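Local structure of extracellular ligand-binding receptor (4EYO) at residues S77-T82 against P101-P106. The protein is probably a periplasmic solute-binding receptor of a transport system for aromatic acids, holding 4'-hydroxycinnamic acid in the cleft between its two lobes. Residues are numbered along the deposited sequence; the frame is centred on the assembly and turned at random.
Sequences SVTPPT and PLPVTP. With HC4 (4'-hydroxycinnamic acid), chain B.
With chi1 at -59°, Thr79 sets OG1 beside its own backbone N and CG2 anti to that nitrogen, so that the hydroxyl lies between the carbonyl oxygen of Pro101 and the carboxylate of 4'-hydroxycinnamic acid. Thr79 OG1 is 3.0 Å from Pro101 O and equally near O2 of the ligand; its single proton could go to either acceptor or be shared between them. The main chain also holds the carboxylate: Thr79 N, in the first turn of helix 79-92, gives O2 a hydrogen bond of 2.8 Å, with an N-H...O angle of 162°. The positive end of the helix dipole probably adds to the hold on this charge. CG2 of Thr79 turns to the other segment and meets CD of Pro103 at 4.1 Å. Pro101 also faces the ligand, laying ring atoms CG and CD against its aromatic ring, with CD 3.6 Å from C1'. Farther along the helix, Thr82 O lies 3.9 Å from CD1 of Leu102. Thr82 OG1 donates a 2.7 Å hydrogen bond to Val78 O, arriving from above the carbonyl plane; this oxygen, at the N-cap position, also accepts from Thr82 N. Ser199, His286, Arg174 and Gln282 complete the polar grip on the ligand, consistent with a periplasmic binding protein holding its solute between its lobes. Tyr147 of helix 146-161 touches both Thr79 and Pro101, while Leu102 packs on Val83 and Ser86 of helix 79-92 and on strand 112-114, placing the contact where the loops following the parallel strands 72-75 and 96-98 meet the cleft.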
loop_
_atom_site.group_PDB
_atom_site.type_symbol
_atom_site.label_atom_id
_atom_site.label_comp_id
_atom_site.label_asym_id
_atom_site.label_seq_id
_atom_site.Cartn_x
_atom_site.Cartn_y
_atom_site.Cartn_z
ATOM N N SER A 77 4.372 5.097 -4.907
ATOM C CA SER A 77 4.742 4.110 -3.888
ATOM C C SER A 77 4.440 4.566 -2.455
ATOM O O SER A 77 4.304 3.745 -1.553
ATOM C CB SER A 77 6.227 3.819 -4.024
ATOM O OG SER A 77 6.474 3.202 -5.277
ATOM N N VAL A 78 4.330 5.881 -2.251
ATOM C CA VAL A 78 4.044 6.442 -0.928
ATOM C C VAL A 78 2.977 7.518 -1.057
ATOM O O VAL A 78 2.651 7.976 -2.169
ATOM C CB VAL A 78 5.313 6.954 -0.186
ATOM C CG1 VAL A 78 6.233 5.769 0.198
ATOM C CG2 VAL A 78 6.050 8.026 -1.012
ATOM N N THR A 79 2.390 7.888 0.059
ATOM C CA THR A 79 1.153 8.703 -0.015
ATOM C C THR A 79 1.308 10.112 -0.657
ATOM O O THR A 79 0.545 10.460 -1.549
ATOM C CB THR A 79 0.451 8.746 1.364
ATOM O OG1 THR A 79 0.131 7.395 1.768
ATOM C CG2 THR A 79 -0.793 9.623 1.318
ATOM N N PRO A 80 2.290 10.921 -0.227
ATOM C CA PRO A 80 2.304 12.287 -0.809
ATOM C C PRO A 80 2.348 12.351 -2.371
ATOM O O PRO A 80 1.531 13.096 -2.993
ATOM C CB PRO A 80 3.527 12.946 -0.132
ATOM C CG PRO A 80 3.617 12.224 1.203
ATOM C CD PRO A 80 3.234 10.783 0.902
ATOM N N PRO A 81 3.249 11.571 -3.021
ATOM C CA PRO A 81 3.228 11.620 -4.489
ATOM C C PRO A 81 1.979 10.945 -5.091
ATOM O O PRO A 81 1.579 11.296 -6.191
ATOM C CB PRO A 81 4.515 10.874 -4.887
ATOM C CG PRO A 81 4.796 9.983 -3.752
ATOM C CD PRO A 81 4.408 10.801 -2.540
ATOM N N THR A 82 1.366 10.011 -4.370
ATOM C CA THR A 82 0.105 9.398 -4.840
ATOM C C THR A 82 -1.026 10.408 -4.868
ATOM O O THR A 82 -1.809 10.456 -5.827
ATOM C CB THR A 82 -0.263 8.182 -3.979
ATOM O OG1 THR A 82 0.829 7.285 -4.069
ATOM C CG2 THR A 82 -1.478 7.457 -4.542
ATOM N N PRO A 101 -1.715 4.232 -0.031
ATOM C CA PRO A 101 -2.992 4.757 0.475
ATOM C C PRO A 101 -3.152 6.239 0.066
ATOM O O PRO A 101 -2.155 6.956 -0.143
ATOM C CB PRO A 101 -2.857 4.592 2.001
ATOM C CG PRO A 101 -1.780 3.565 2.186
ATOM C CD PRO A 101 -0.815 3.864 1.076
ATOM N N LEU A 102 -4.391 6.680 -0.072
ATOM C CA LEU A 102 -4.727 7.982 -0.649
ATOM C C LEU A 102 -5.948 8.465 0.179
ATOM O O LEU A 102 -6.932 7.709 0.278
ATOM C CB LEU A 102 -5.117 7.713 -2.144
ATOM C CG LEU A 102 -5.737 8.790 -2.996
ATOM C CD1 LEU A 102 -4.768 9.921 -3.304
ATOM C CD2 LEU A 102 -6.241 8.187 -4.303
ATOM N N PRO A 103 -5.892 9.677 0.806
ATOM C CA PRO A 103 -7.185 10.213 1.274
ATOM C C PRO A 103 -8.078 10.504 0.050
ATOM O O PRO A 103 -7.789 11.412 -0.737
ATOM C CB PRO A 103 -6.823 11.532 1.992
ATOM C CG PRO A 103 -5.399 11.837 1.618
ATOM C CD PRO A 103 -4.757 10.574 1.115
ATOM N N VAL A 104 -9.131 9.724 -0.133
ATOM C CA VAL A 104 -9.943 9.842 -1.347
ATOM C C VAL A 104 -11.080 10.843 -1.102
ATOM O O VAL A 104 -12.086 10.513 -0.514
ATOM C CB VAL A 104 -10.458 8.448 -1.815
ATOM C CG1 VAL A 104 -11.242 8.553 -3.111
ATOM C CG2 VAL A 104 -9.287 7.495 -2.053
ATOM N N THR A 105 -10.896 12.083 -1.537
ATOM C CA THR A 105 -11.882 13.167 -1.349
ATOM C C THR A 105 -12.823 13.165 -2.558
ATOM O O THR A 105 -12.555 12.453 -3.540
ATOM C CB THR A 105 -11.160 14.514 -1.296
ATOM O OG1 THR A 105 -10.305 14.635 -2.447
ATOM C CG2 THR A 105 -10.324 14.648 -0.019
ATOM N N PRO A 106 -13.916 13.958 -2.528
ATOM C CA PRO A 106 -14.770 13.992 -3.739
ATOM C C PRO A 106 -14.049 14.338 -5.064
ATOM O O PRO A 106 -14.485 13.860 -6.127
ATOM C CB PRO A 106 -15.818 15.082 -3.406
ATOM C CG PRO A 106 -15.887 15.081 -1.915
ATOM C CD PRO A 106 -14.489 14.780 -1.431
HETATM C C1 HC4 B . 3.493 5.846 2.965
HETATM O O1 HC4 B . 4.683 5.798 3.359
HETATM O O2 HC4 B . 2.929 6.935 2.659
HETATM C C2 HC4 B . 2.691 4.616 2.858
HETATM C C3 HC4 B . 3.117 3.498 2.246
HETATM C "C1'" HC4 B . 2.221 2.301 2.136
HETATM C "C2'" HC4 B . 2.327 1.550 0.951
HETATM C "C3'" HC4 B . 1.574 0.396 0.731
HETATM C "C4'" HC4 B . 0.713 -0.020 1.749
HETATM C "C5'" HC4 B . 0.580 0.718 2.944
HETATM C "C6'" HC4 B . 1.356 1.875 3.156
HETATM O "O4'" HC4 B . -0.032 -1.144 1.529
#